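Local coordinates for protein octenoyl-CoA reductase/carboxylase (Streptomyces sp., PDB 4A0S) that catalyses the NADPH-dependent reductive carboxylation of 2-octenoyl-CoA, supplying an extender unit for cinnabaramide polyketide biosynthesis, at residues L185-H190 / E194-S199; Y236-V241 / R262-D267; R404-V409 / N437-L442; A410-C413 / E417-L420. All coordinates share one frame; numbering follows the deposited sequence.

Interaction 1 (L185-H190 / E194-S199)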
loop_
_atom_site.group_PDB
_atom_site.type_symbol
_atom_site.label_atom_id
_atom_site.label_comp_id
_atom_site.label_asym_id
_atom_site.label_seq_id
_atom_site.Cartn_x
_atom_site.Cartn_y
_atom_site.Cartn_z
ATOM N N LEU A 185 -18.174 4.050 -20.340
ATOM C CA LEU A 185 -18.930 3.872 -19.118
ATOM C C LEU A 185 -20.354 4.339 -19.374
ATOM O O LEU A 185 -20.571 5.196 -20.230
ATOM C CB LEU A 185 -18.310 4.673 -17.982
ATOM C CG LEU A 185 -16.929 4.205 -17.531
ATOM C CD1 LEU A 185 -16.312 5.221 -16.561
ATOM C CD2 LEU A 185 -17.014 2.773 -16.950
ATOM N N PRO A 186 -21.320 3.781 -18.635
ATOM C CA PRO A 186 -22.672 4.302 -18.790
ATOM C C PRO A 186 -22.723 5.756 -18.366
ATOM O O PRO A 186 -22.189 6.139 -17.312
ATOM C CB PRO A 186 -23.511 3.433 -17.849
ATOM C CG PRO A 186 -22.563 2.800 -16.921
ATOM C CD PRO A 186 -21.253 2.670 -17.657
ATOM N N LYS A 187 -23.315 6.568 -19.217
ATOM C CA LYS A 187 -23.522 7.965 -18.901
ATOM C C LYS A 187 -24.407 8.072 -17.669
ATOM O O LYS A 187 -25.429 7.394 -17.583
ATOM C CB LYS A 187 -24.199 8.652 -20.079
ATOM C CG LYS A 187 -24.634 10.072 -19.800
ATOM C CD LYS A 187 -25.530 10.541 -20.914
ATOM C CE LYS A 187 -26.408 11.706 -20.459
ATOM N NZ LYS A 187 -27.457 11.273 -19.474
ATOM N N PRO A 188 -24.010 8.920 -16.701
ATOM C CA PRO A 188 -24.861 9.207 -15.557
ATOM C C PRO A 188 -26.214 9.689 -16.072
ATOM O O PRO A 188 -26.288 10.698 -16.774
ATOM C CB PRO A 188 -24.122 10.339 -14.861
ATOM C CG PRO A 188 -22.706 10.074 -15.169
ATOM C CD PRO A 188 -22.711 9.605 -16.597
ATOM N N ALA A 189 -27.266 8.938 -15.769
ATOM C CA ALA A 189 -28.574 9.153 -16.401
ATOM C C ALA A 189 -29.220 10.534 -16.123
ATOM O O ALA A 189 -29.977 11.055 -16.943
ATOM C CB ALA A 189 -29.521 8.021 -16.031
ATOM N N HIS A 190 -28.910 11.121 -14.976
ATOM C CA HIS A 190 -29.561 12.342 -14.555
ATOM C C HIS A 190 -28.895 13.569 -15.154
ATOM O O HIS A 190 -29.294 14.685 -14.869
ATOM C CB HIS A 190 -29.483 12.439 -13.045
ATOM C CG HIS A 190 -28.078 12.531 -12.540
ATOM N ND1 HIS A 190 -27.251 11.431 -12.443
ATOM C CD2 HIS A 190 -27.340 13.594 -12.149
ATOM C CE1 HIS A 190 -26.074 11.810 -11.984
ATOM N NE2 HIS A 190 -26.102 13.117 -11.790
ATOM N N GLU A 194 -23.989 17.497 -22.243
ATOM C CA GLU A 194 -22.876 18.386 -21.999
ATOM C C GLU A 194 -22.369 18.248 -20.552
ATOM O O GLU A 194 -21.163 18.290 -20.294
ATOM C CB GLU A 194 -23.239 19.835 -22.355
ATOM C CG GLU A 194 -24.448 20.380 -21.601
ATOM C CD GLU A 194 -25.783 20.062 -22.265
ATOM O OE1 GLU A 194 -25.897 19.080 -23.037
ATOM O OE2 GLU A 194 -26.736 20.820 -21.989
ATOM N N GLU A 195 -23.280 18.039 -19.612
ATOM C CA GLU A 195 -22.882 17.830 -18.214
ATOM C C GLU A 195 -22.067 16.547 -18.044
ATOM O O GLU A 195 -21.046 16.523 -17.346
ATOM C CB GLU A 195 -24.115 17.719 -17.342
ATOM C CG GLU A 195 -24.771 19.037 -17.001
ATOM C CD GLU A 195 -26.190 18.836 -16.514
ATOM O OE1 GLU A 195 -26.588 17.680 -16.314
ATOM O OE2 GLU A 195 -26.903 19.842 -16.322
ATOM N N ALA A 196 -22.551 15.484 -18.674
ATOM C CA ALA A 196 -21.894 14.177 -18.661
ATOM C C ALA A 196 -20.507 14.247 -19.331
ATOM O O ALA A 196 -19.537 13.682 -18.825
ATOM C CB ALA A 196 -22.769 13.155 -19.351
ATOM N N ALA A 197 -20.427 14.991 -20.434
ATOM C CA ALA A 197 -19.220 15.120 -21.254
ATOM C C ALA A 197 -18.054 15.828 -20.572
ATOM O O ALA A 197 -16.896 15.547 -20.891
ATOM C CB ALA A 197 -19.550 15.848 -22.545
ATOM N N VAL A 198 -18.351 16.744 -19.648
ATOM C CA VAL A 198 -17.299 17.599 -19.086
ATOM C C VAL A 198 -16.367 16.889 -18.103
ATOM O O VAL A 198 -15.269 17.344 -17.839
ATOM C CB VAL A 198 -17.856 18.911 -18.454
ATOM C CG1 VAL A 198 -18.430 19.825 -19.515
ATOM C CG2 VAL A 198 -18.877 18.618 -17.351
ATOM N N SER A 199 -16.794 15.743 -17.614
ATOM C CA SER A 199 -16.160 15.148 -16.452
ATOM C C SER A 199 -15.099 14.078 -16.654
ATOM O O SER A 199 -14.132 14.060 -15.911
ATOM C CB SER A 199 -17.227 14.616 -15.516
ATOM O OG SER A 199 -17.985 15.695 -15.027
#

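Interaction 2 (Y236-V241 / R262-D267)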
loop_
_atom_site.group_PDB
_atom_site.type_symbol
_atom_site.label_atom_id
_atom_site.label_comp_id
_atom_site.label_asym_id
_atom_site.label_seq_id
_atom_site.Cartn_x
_atom_site.Cartn_y
_atom_site.Cartn_z
ATOM N N TYR A 236 -12.864 19.411 -9.920
ATOM C CA TYR A 236 -13.188 18.060 -9.443
ATOM C C TYR A 236 -12.398 17.669 -8.229
ATOM O O TYR A 236 -12.940 17.027 -7.328
ATOM C CB TYR A 236 -13.018 17.033 -10.546
ATOM C CG TYR A 236 -14.041 17.243 -11.620
ATOM C CD1 TYR A 236 -15.397 17.021 -11.369
ATOM C CD2 TYR A 236 -13.664 17.685 -12.887
ATOM C CE1 TYR A 236 -16.362 17.231 -12.368
ATOM C CE2 TYR A 236 -14.610 17.900 -13.887
ATOM C CZ TYR A 236 -15.950 17.676 -13.617
ATOM O OH TYR A 236 -16.884 17.876 -14.597
ATOM N N ALA A 237 -11.127 18.059 -8.209
ATOM C CA ALA A 237 -10.269 17.814 -7.058
ATOM C C ALA A 237 -10.976 18.325 -5.812
ATOM O O ALA A 237 -11.079 17.617 -4.813
ATOM C CB ALA A 237 -8.929 18.499 -7.241
ATOM N N ILE A 238 -11.500 19.544 -5.890
ATOM C CA ILE A 238 -12.250 20.114 -4.764
ATOM C C ILE A 238 -13.358 19.178 -4.296
ATOM O O ILE A 238 -13.541 18.960 -3.102
ATOM C CB ILE A 238 -12.869 21.486 -5.134
ATOM C CG1 ILE A 238 -11.779 22.547 -5.175
ATOM C CG2 ILE A 238 -13.995 21.864 -4.149
ATOM C CD1 ILE A 238 -12.147 23.757 -6.022
ATOM N N GLN A 239 -14.095 18.627 -5.248
ATOM C CA GLN A 239 -15.234 17.800 -4.912
ATOM C C GLN A 239 -14.820 16.478 -4.306
ATOM O O GLN A 239 -15.432 16.021 -3.339
ATOM C CB GLN A 239 -16.076 17.578 -6.139
ATOM C CG GLN A 239 -16.685 18.854 -6.646
ATOM C CD GLN A 239 -17.735 18.543 -7.642
ATOM O OE1 GLN A 239 -18.773 17.984 -7.296
ATOM N NE2 GLN A 239 -17.446 18.811 -8.901
ATOM N N PHE A 240 -13.781 15.872 -4.860
ATOM C CA PHE A 240 -13.272 14.631 -4.299
ATOM C C PHE A 240 -12.716 14.864 -2.898
ATOM O O PHE A 240 -12.918 14.037 -2.011
ATOM C CB PHE A 240 -12.209 14.027 -5.188
ATOM C CG PHE A 240 -12.736 13.567 -6.498
ATOM C CD1 PHE A 240 -13.921 12.838 -6.569
ATOM C CD2 PHE A 240 -12.065 13.874 -7.668
ATOM C CE1 PHE A 240 -14.422 12.412 -7.815
ATOM C CE2 PHE A 240 -12.562 13.458 -8.896
ATOM C CZ PHE A 240 -13.730 12.719 -8.961
ATOM N N VAL A 241 -12.049 15.993 -2.700
ATOM C CA VAL A 241 -11.505 16.307 -1.383
ATOM C C VAL A 241 -12.662 16.450 -0.398
ATOM O O VAL A 241 -12.723 15.779 0.646
ATOM C CB VAL A 241 -10.617 17.550 -1.414
ATOM C CG1 VAL A 241 -10.165 17.908 0.016
ATOM C CG2 VAL A 241 -9.389 17.296 -2.305
ATOM N N ARG A 262 -15.499 28.654 -4.489
ATOM C CA ARG A 262 -16.418 28.747 -3.360
ATOM C C ARG A 262 -17.745 28.132 -3.738
ATOM O O ARG A 262 -18.378 27.474 -2.925
ATOM C CB ARG A 262 -16.592 30.191 -2.910
ATOM C CG ARG A 262 -15.357 30.729 -2.302
ATOM C CD ARG A 262 -15.582 32.076 -1.678
ATOM N NE ARG A 262 -14.391 32.418 -0.929
ATOM C CZ ARG A 262 -14.131 31.975 0.297
ATOM N NH1 ARG A 262 -14.996 31.190 0.922
ATOM N NH2 ARG A 262 -12.997 32.320 0.896
ATOM N N ALA A 263 -18.147 28.315 -4.999
ATOM C CA ALA A 263 -19.396 27.743 -5.505
ATOM C C ALA A 263 -19.364 26.219 -5.493
ATOM O O ALA A 263 -20.412 25.564 -5.454
ATOM C CB ALA A 263 -19.691 28.269 -6.911
ATOM N N LEU A 264 -18.153 25.659 -5.535
ATOM C CA LEU A 264 -17.942 24.227 -5.359
ATOM C C LEU A 264 -17.799 23.846 -3.882
ATOM O O LEU A 264 -17.545 22.685 -3.549
ATOM C CB LEU A 264 -16.695 23.793 -6.124
ATOM C CG LEU A 264 -16.714 24.039 -7.634
ATOM C CD1 LEU A 264 -15.307 23.873 -8.182
ATOM C CD2 LEU A 264 -17.650 23.102 -8.336
ATOM N N GLY A 265 -17.948 24.815 -2.992
ATOM C CA GLY A 265 -17.896 24.518 -1.570
ATOM C C GLY A 265 -16.494 24.455 -1.004
ATOM O O GLY A 265 -16.288 23.975 0.127
ATOM N N CYS A 266 -15.520 24.935 -1.775
ATOM C CA CYS A 266 -14.198 25.162 -1.222
ATOM C C CYS A 266 -14.170 26.532 -0.574
ATOM O O CYS A 266 -14.049 27.549 -1.275
ATOM C CB CYS A 266 -13.150 25.124 -2.317
ATOM S SG CYS A 266 -11.514 25.105 -1.617
ATOM N N ASP A 267 -14.296 26.581 0.751
ATOM C CA ASP A 267 -14.353 27.873 1.420
ATOM C C ASP A 267 -13.007 28.335 1.949
ATOM O O ASP A 267 -12.887 29.469 2.429
ATOM C CB ASP A 267 -15.401 27.886 2.533
ATOM C CG ASP A 267 -14.943 27.167 3.758
ATOM O OD1 ASP A 267 -14.646 25.962 3.649
ATOM O OD2 ASP A 267 -14.882 27.816 4.834
#

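Interaction 3 (R404-V409 / N437-L442). With NAP (NADP nicotinamide-adenine-dinucleotide phosphate), chain F.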
loop_
_atom_site.group_PDB
_atom_site.type_symbol
_atom_site.label_atom_id
_atom_site.label_comp_id
_atom_site.label_asym_id
_atom_site.label_seq_id
_atom_site.Cartn_x
_atom_site.Cartn_y
_atom_site.Cartn_z
ATOM N N ARG A 404 -10.040 31.911 -19.530
ATOM C CA ARG A 404 -11.206 32.747 -19.308
ATOM C C ARG A 404 -12.353 31.964 -18.703
ATOM O O ARG A 404 -13.404 32.529 -18.395
ATOM C CB ARG A 404 -11.654 33.395 -20.616
ATOM C CG ARG A 404 -10.735 34.526 -21.095
ATOM C CD ARG A 404 -11.207 35.070 -22.436
ATOM N NE ARG A 404 -12.523 35.696 -22.353
ATOM C CZ ARG A 404 -12.752 36.900 -21.842
ATOM N NH1 ARG A 404 -11.753 37.613 -21.347
ATOM N NH2 ARG A 404 -13.988 37.390 -21.806
ATOM N N GLN A 405 -12.151 30.656 -18.548
ATOM C CA GLN A 405 -13.157 29.787 -17.978
ATOM C C GLN A 405 -12.843 29.394 -16.534
ATOM O O GLN A 405 -11.719 29.491 -16.081
ATOM C CB GLN A 405 -13.254 28.520 -18.821
ATOM C CG GLN A 405 -12.384 27.362 -18.360
ATOM C CD GLN A 405 -10.885 27.580 -18.545
ATOM O OE1 GLN A 405 -10.430 28.629 -19.000
ATOM N NE2 GLN A 405 -10.114 26.565 -18.195
ATOM N N VAL A 406 -13.868 28.967 -15.825
ATOM C CA VAL A 406 -13.667 28.184 -14.635
ATOM C C VAL A 406 -14.344 26.859 -14.933
ATOM O O VAL A 406 -15.209 26.784 -15.825
ATOM C CB VAL A 406 -14.245 28.873 -13.382
ATOM C CG1 VAL A 406 -13.552 30.202 -13.183
ATOM C CG2 VAL A 406 -15.776 29.053 -13.500
ATOM N N GLY A 407 -13.934 25.814 -14.221
ATOM C CA GLY A 407 -14.507 24.516 -14.430
ATOM C C GLY A 407 -14.281 24.057 -15.848
ATOM O O GLY A 407 -13.176 24.157 -16.380
ATOM N N LYS A 408 -15.352 23.572 -16.458
ATOM C CA LYS A 408 -15.264 22.888 -17.718
ATOM C C LYS A 408 -16.136 23.558 -18.750
ATOM O O LYS A 408 -17.288 23.906 -18.492
ATOM C CB LYS A 408 -15.727 21.440 -17.570
ATOM C CG LYS A 408 -14.774 20.505 -16.832
ATOM C CD LYS A 408 -13.474 20.234 -17.574
ATOM C CE LYS A 408 -13.727 19.731 -18.980
ATOM N NZ LYS A 408 -12.478 19.314 -19.648
ATOM N N VAL A 409 -15.568 23.703 -19.928
ATOM C CA VAL A 409 -16.304 24.196 -21.064
ATOM C C VAL A 409 -16.744 23.008 -21.881
ATOM O O VAL A 409 -15.926 22.280 -22.421
ATOM C CB VAL A 409 -15.466 25.125 -21.937
ATOM C CG1 VAL A 409 -16.335 25.633 -23.099
ATOM C CG2 VAL A 409 -14.985 26.296 -21.122
ATOM N N ASN A 437 -25.034 22.047 -11.341
ATOM C CA ASN A 437 -24.302 23.044 -12.115
ATOM C C ASN A 437 -23.849 24.186 -11.253
ATOM O O ASN A 437 -24.276 25.316 -11.484
ATOM C CB ASN A 437 -25.169 23.588 -13.248
ATOM C CG ASN A 437 -25.435 22.561 -14.309
ATOM O OD1 ASN A 437 -24.649 22.406 -15.239
ATOM N ND2 ASN A 437 -26.548 21.858 -14.185
ATOM N N PRO A 438 -22.967 23.905 -10.266
ATOM C CA PRO A 438 -22.478 24.937 -9.366
ATOM C C PRO A 438 -21.799 26.067 -10.121
ATOM O O PRO A 438 -21.842 27.222 -9.692
ATOM C CB PRO A 438 -21.456 24.195 -8.504
ATOM C CG PRO A 438 -21.095 22.977 -9.287
ATOM C CD PRO A 438 -22.356 22.597 -9.970
ATOM N N LEU A 439 -21.193 25.733 -11.256
ATOM C CA LEU A 439 -20.431 26.711 -12.019
ATOM C C LEU A 439 -21.200 27.371 -13.153
ATOM O O LEU A 439 -20.608 28.105 -13.943
ATOM C CB LEU A 439 -19.145 26.078 -12.551
ATOM C CG LEU A 439 -18.181 25.549 -11.482
ATOM C CD1 LEU A 439 -16.943 25.010 -12.152
ATOM C CD2 LEU A 439 -17.814 26.624 -10.429
ATOM N N ARG A 440 -22.509 27.155 -13.217
ATOM C CA ARG A 440 -23.290 27.689 -14.325
ATOM C C ARG A 440 -23.058 29.196 -14.439
ATOM O O ARG A 440 -23.143 29.921 -13.443
ATOM C CB ARG A 440 -24.781 27.426 -14.127
ATOM C CG ARG A 440 -25.606 27.800 -15.335
ATOM C CD ARG A 440 -27.047 28.156 -14.971
ATOM N NE ARG A 440 -27.678 27.185 -14.070
ATOM C CZ ARG A 440 -27.901 25.899 -14.348
ATOM N NH1 ARG A 440 -27.522 25.375 -15.508
ATOM N NH2 ARG A 440 -28.497 25.127 -13.447
ATOM N N GLY A 441 -22.724 29.644 -15.644
ATOM C CA GLY A 441 -22.626 31.085 -15.918
ATOM C C GLY A 441 -21.383 31.789 -15.389
ATOM O O GLY A 441 -21.174 32.968 -15.680
ATOM N N LEU A 442 -20.555 31.081 -14.624
ATOM C CA LEU A 442 -19.341 31.679 -14.054
ATOM C C LEU A 442 -18.219 31.685 -15.055
ATOM O O LEU A 442 -18.118 30.788 -15.873
ATOM C CB LEU A 442 -18.884 30.928 -12.807
ATOM C CG LEU A 442 -19.853 30.922 -11.620
ATOM C CD1 LEU A 442 -19.113 30.458 -10.383
ATOM C CD2 LEU A 442 -20.489 32.289 -11.403
HETATM P PA NAP F . -7.835 24.424 -16.878
HETATM O O1A NAP F . -9.364 24.055 -16.813
HETATM O O2A NAP F . -7.450 25.536 -17.808
HETATM O O5B NAP F . -7.437 24.817 -15.445
HETATM C C5B NAP F . -6.066 25.059 -15.206
HETATM C C4B NAP F . -5.993 25.996 -14.011
HETATM O O4B NAP F . -4.594 26.187 -13.758
HETATM C C3B NAP F . -6.604 27.386 -14.290
HETATM O O3B NAP F . -7.742 27.480 -13.457
HETATM C C2B NAP F . -5.583 28.367 -13.733
HETATM O O2B NAP F . -5.793 28.631 -12.347
HETATM C C1B NAP F . -4.287 27.650 -13.860
HETATM N N9A NAP F . -3.755 27.898 -15.224
HETATM C C8A NAP F . -4.420 28.084 -16.376
HETATM N N7A NAP F . -3.559 28.237 -17.391
HETATM C C5A NAP F . -2.349 28.142 -16.857
HETATM C C6A NAP F . -1.091 28.244 -17.397
HETATM N N6A NAP F . -0.946 28.439 -18.707
HETATM N N1A NAP F . -0.051 28.105 -16.589
HETATM C C2A NAP F . -0.203 27.870 -15.289
HETATM N N3A NAP F . -1.389 27.792 -14.725
HETATM C C4A NAP F . -2.470 27.922 -15.500
HETATM O O3 NAP F . -6.963 23.133 -17.249
HETATM P PN NAP F . -7.121 21.714 -16.509
HETATM O O1N NAP F . -8.139 20.967 -17.442
HETATM O O2N NAP F . -7.433 21.814 -15.038
HETATM O O5D NAP F . -5.655 21.161 -16.810
HETATM C C5D NAP F . -4.610 21.779 -16.064
HETATM C C4D NAP F . -3.353 21.074 -16.488
HETATM O O4D NAP F . -3.558 19.650 -16.182
HETATM C C3D NAP F . -3.103 21.135 -17.996
HETATM O O3D NAP F . -1.672 21.297 -18.085
HETATM C C2D NAP F . -3.540 19.777 -18.502
HETATM O O2D NAP F . -2.818 19.394 -19.696
HETATM C C1D NAP F . -3.042 18.937 -17.342
HETATM N N1N NAP F . -3.905 17.782 -17.275
HETATM C C2N NAP F . -3.291 16.551 -17.186
HETATM C C3N NAP F . -4.125 15.472 -17.113
HETATM C C7N NAP F . -3.464 14.151 -17.032
HETATM O O7N NAP F . -2.239 14.039 -16.920
HETATM N N7N NAP F . -4.309 13.162 -17.140
HETATM C C4N NAP F . -5.518 15.592 -17.125
HETATM C C5N NAP F . -6.147 16.822 -17.200
HETATM C C6N NAP F . -5.324 17.934 -17.269
HETATM P P2B NAP F . -5.048 29.940 -11.781
HETATM O O1X NAP F . -5.932 30.068 -10.419
HETATM O O2X NAP F . -3.510 29.618 -11.426
HETATM O O3X NAP F . -5.319 30.948 -12.872
HETATM O O HOH W 1 -16.412 29.444 -17.625
#

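Interaction 4 (A410-C413 / E417-L420)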
loop_
_atom_site.group_PDB
_atom_site.type_symbol
_atom_site.label_atom_id
_atom_site.label_comp_id
_atom_site.label_asym_id
_atom_site.label_seq_id
_atom_site.Cartn_x
_atom_site.Cartn_y
_atom_site.Cartn_z
ATOM N N ALA A 410 -18.049 22.811 -21.945
ATOM C CA ALA A 410 -18.603 21.731 -22.707
ATOM C C ALA A 410 -18.701 22.169 -24.146
ATOM O O ALA A 410 -18.809 23.366 -24.444
ATOM C CB ALA A 410 -19.973 21.377 -22.173
ATOM N N VAL A 411 -18.680 21.190 -25.033
ATOM C CA VAL A 411 -18.953 21.437 -26.431
ATOM C C VAL A 411 -20.042 20.467 -26.834
ATOM O O VAL A 411 -19.883 19.249 -26.706
ATOM C CB VAL A 411 -17.677 21.264 -27.316
ATOM C CG1 VAL A 411 -17.996 21.415 -28.789
ATOM C CG2 VAL A 411 -16.595 22.271 -26.924
ATOM N N LEU A 412 -21.161 21.006 -27.297
ATOM C CA LEU A 412 -22.171 20.174 -27.910
ATOM C C LEU A 412 -21.589 19.731 -29.233
ATOM O O LEU A 412 -20.921 20.505 -29.921
ATOM C CB LEU A 412 -23.471 20.946 -28.145
ATOM C CG LEU A 412 -24.138 21.541 -26.912
ATOM C CD1 LEU A 412 -25.282 22.503 -27.314
ATOM C CD2 LEU A 412 -24.593 20.453 -25.933
ATOM N N CYS A 413 -21.804 18.473 -29.574
ATOM C CA CYS A 413 -21.312 17.980 -30.831
ATOM C C CYS A 413 -22.516 17.686 -31.673
ATOM O O CYS A 413 -23.008 18.568 -32.384
ATOM C CB CYS A 413 -20.431 16.761 -30.603
ATOM S SG CYS A 413 -18.982 17.234 -29.661
ATOM N N GLU A 417 -28.970 21.044 -29.045
ATOM C CA GLU A 417 -29.260 22.089 -28.081
ATOM C C GLU A 417 -28.890 21.601 -26.699
ATOM O O GLU A 417 -28.742 20.396 -26.480
ATOM C CB GLU A 417 -30.747 22.487 -28.150
ATOM C CG GLU A 417 -31.703 21.376 -27.727
ATOM C CD GLU A 417 -33.013 21.379 -28.511
ATOM O OE1 GLU A 417 -33.416 22.438 -29.008
ATOM O OE2 GLU A 417 -33.633 20.305 -28.640
ATOM N N GLN A 418 -28.749 22.536 -25.771
ATOM C CA GLN A 418 -28.472 22.211 -24.390
ATOM C C GLN A 418 -29.639 21.511 -23.714
ATOM O O GLN A 418 -30.773 21.604 -24.175
ATOM C CB GLN A 418 -28.182 23.491 -23.626
ATOM C CG GLN A 418 -26.782 24.002 -23.782
ATOM C CD GLN A 418 -26.475 25.000 -22.696
ATOM O OE1 GLN A 418 -26.286 24.636 -21.537
ATOM N NE2 GLN A 418 -26.457 26.270 -23.058
ATOM N N GLY A 419 -29.335 20.813 -22.622
ATOM C CA GLY A 419 -30.339 20.272 -21.736
ATOM C C GLY A 419 -30.861 18.901 -22.104
ATOM O O GLY A 419 -31.746 18.379 -21.429
ATOM N N LEU A 420 -30.342 18.322 -23.182
ATOM C CA LEU A 420 -30.832 17.047 -23.662
ATOM C C LEU A 420 -30.107 15.893 -22.989
ATOM O O LEU A 420 -29.026 16.070 -22.431
ATOM C CB LEU A 420 -30.646 16.931 -25.167
ATOM C CG LEU A 420 -31.320 18.031 -25.989
ATOM C CD1 LEU A 420 -30.902 17.926 -27.439
ATOM C CD2 LEU A 420 -32.835 17.931 -25.839
#

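Interaction 1 (L185-H190 / E194-S199)
Lys187 and Ala196 bring the two backbones closest, their CA atoms 6.4 Å apart, where the chain leaving strand 184-186 passes a short helix reached after only a few residues. No hydrogen bond crosses the gap, and the contact is made mainly by carbon. The methyl CB of Ala196 meets the flank of the lysine chain, with CG of Lys187 at 3.6 Å from it and CD and CE a little farther off. Lys187 runs alongside the helix because its CG lies anti to the backbone N (chi1 172°) and the next two torsions stay extended. Only the last one bends, turning NZ back to Pro188 O at 3.0 Å, which it approaches from above the carbonyl plane, 36° out of it. Gly421 O and Leu191 O also accept bonds from this NZ, and Trp193 adds a cation-pi contact, so the ammonium of this buried lysine is held by three carbonyl oxygens and an indole ring. Lysine suits the place because a long apolar stem and a charged tip serve two surroundings at once, and alanine suits the other side because its small side chain lets the stem lie close. CD of the Pro188 ring borders the same methyl at 4.5 Å. Farther along, Glu195 OE1, bonded to Thr192 N, comes to 4.3 Å from His190 O. Arg428 probably eases this approach, bonding His190 O and forming a salt bridge with Glu195 OE2. A strand ending at Leu-Pro, a short loop and a Glu-Glu-Ala-Ala helix make a familiar passage in medium-chain dehydrogenases/reductases, to which this enoyl reductase belongs.

Interaction 2 (Y236-V241 / R262-D267)
Ile238 on helix 232-243 reaches into the corner where the chain leaves helix 255-263, and its two branches grip that corner together. From CB, the methyl CG2 stands anti to the backbone N and meets Leu264 O at 3.7 Å; the same methyl touches CB of Cys266 at 3.8 Å. The other branch starts with CG1, which lies 4.1 Å from Cys266 CB, and ends at CD1, which meets CD1 of Leu264 at 3.8 Å. The isoleucine and leucine side chains cross at about a right angle. Beta-branching suits Ile238, since one residue can fill two directions, while CB of Cys266 touches both branches and its small side chain fits this buried place. The corner itself is a Schellman motif: Gly265 takes a positive phi of 84°, a conformation glycine adopts easily, and its N bonds back to Arg262 O. The amide NE2 of Gln239 merely borders Leu264 CD2, at 4.3 Å; its hydrogen bonds go to Val381 O and Ser235 O. Ile226 touches Ile238 and Ala250 touches Cys266, both from strands of the parallel Rossmann sheet. With no hydrogen bond or ion pair across it, the contact rests on van der Waals packing and the burial of apolar surface.

Interaction 3 (R404-V409 / N437-L442)
Leu439 places its methyl CD1 just 3.4 Å from CA of Gly407, on the side where a side chain would otherwise stand. Glycine suits this point twice over: a CB would collide with the methyl, and phi is positive (60°). In this medium-chain dehydrogenase/reductase fold the glycine lies immediately before strand 408-412, beside the NADP diphosphate, and the C-terminal loop after helix 433-436 packs against it through Leu439. Leucine reaches so far because CG lies anti to the carbonyl carbon (chi1 -61°) and the chain continues extended. Next to it, CG2 of Val406 packs on CB of Leu442 at 3.7 Å; Lys257 and Ala260 of helix 255-263 also border this valine. The loop is shaped by a type I turn from Asn437 and a type II turn from Leu439, the latter with Gly441 at its third position, where positive phi is normal. On the cofactor side, the Gln405 amide turns away from the loop; NE2 donates to O2A of NADP at 2.9 Å and more weakly to O1A at 3.0 Å. Between the two backbones sits one water, which accepts from Val406 N at 3.2 Å and donates to Leu442 O at 2.8 Å.

Interaction 4 (A410-C413 / E417-L420)
Leu412, the last residue of strand 408-412, makes a van der Waals contact with the peptide that joins Glu417 to Gln418, where the chain returns in a loop after leaving the sheet. The two backbones stay well apart, with CA of Leu412 and CA of Glu417 7.3 Å from each other; no hydrogen bond links them, and 417-420 is not a strand. The leucine side chain bridges the gap. Its methyl CD1 sits over the face of the peptide group, almost straight above the Glu417 carbonyl carbon, with Glu417 C and Gln418 N both at 3.8 Å from it. The second methyl, CD2, lies above the same face, on the side of the carbonyl oxygen, 4.2 Å from Glu417 O. CG lies anti to the carbonyl carbon of Leu412 (chi1 -59°) and CD1 continues the extended line, which carries this methyl outward to the loop. Gln418 contributes its aliphatic root, CG standing 4.1 Å from Leu412 CD1. Each residue type fits its setting: leucine packs its methyls on the peptide and on Gln418 CG, whereas the CB of Glu417 points away from the strand and the residue is exposed, which suits a charged side chain. Glutamine combines a packing stem with a polar end. Gly419 then takes a positive phi of 87°, a value glycine reaches readily, and the loop turns. Its N is bonded to Glu194 OE2. The contact thus joins the end of strand 408-412 to the loop, with Glu194 of helix 193-197 packed against Leu412 and Gln418; the strand runs parallel to 384-389 and antiparallel to 64-73.

In the fold
Interaction 3 is the one at the cofactor, holding Gln405 and Gly407 of the NADP pocket. Interaction 2 lies in the Rossmann part, its centre 13 Å away: Leu264 CD2 touches Pro438 CG at 3.6 Å, while the side chain of Ile238 stays about 9 Å from NADP. Interactions 3 and 4 share strand 408-412, and interaction 4 is nested within the loop that interaction 3 closes. Interaction 1 joins the others through segment 194-199: Glu195 OE2 probably bonds Asn437 ND2 (3.0 Å), Ser199 OG probably bonds Tyr236 OH, and Val198 CG1 packs on Ala410 CB. Interactions 1 and 4 lie away from the annotated sites.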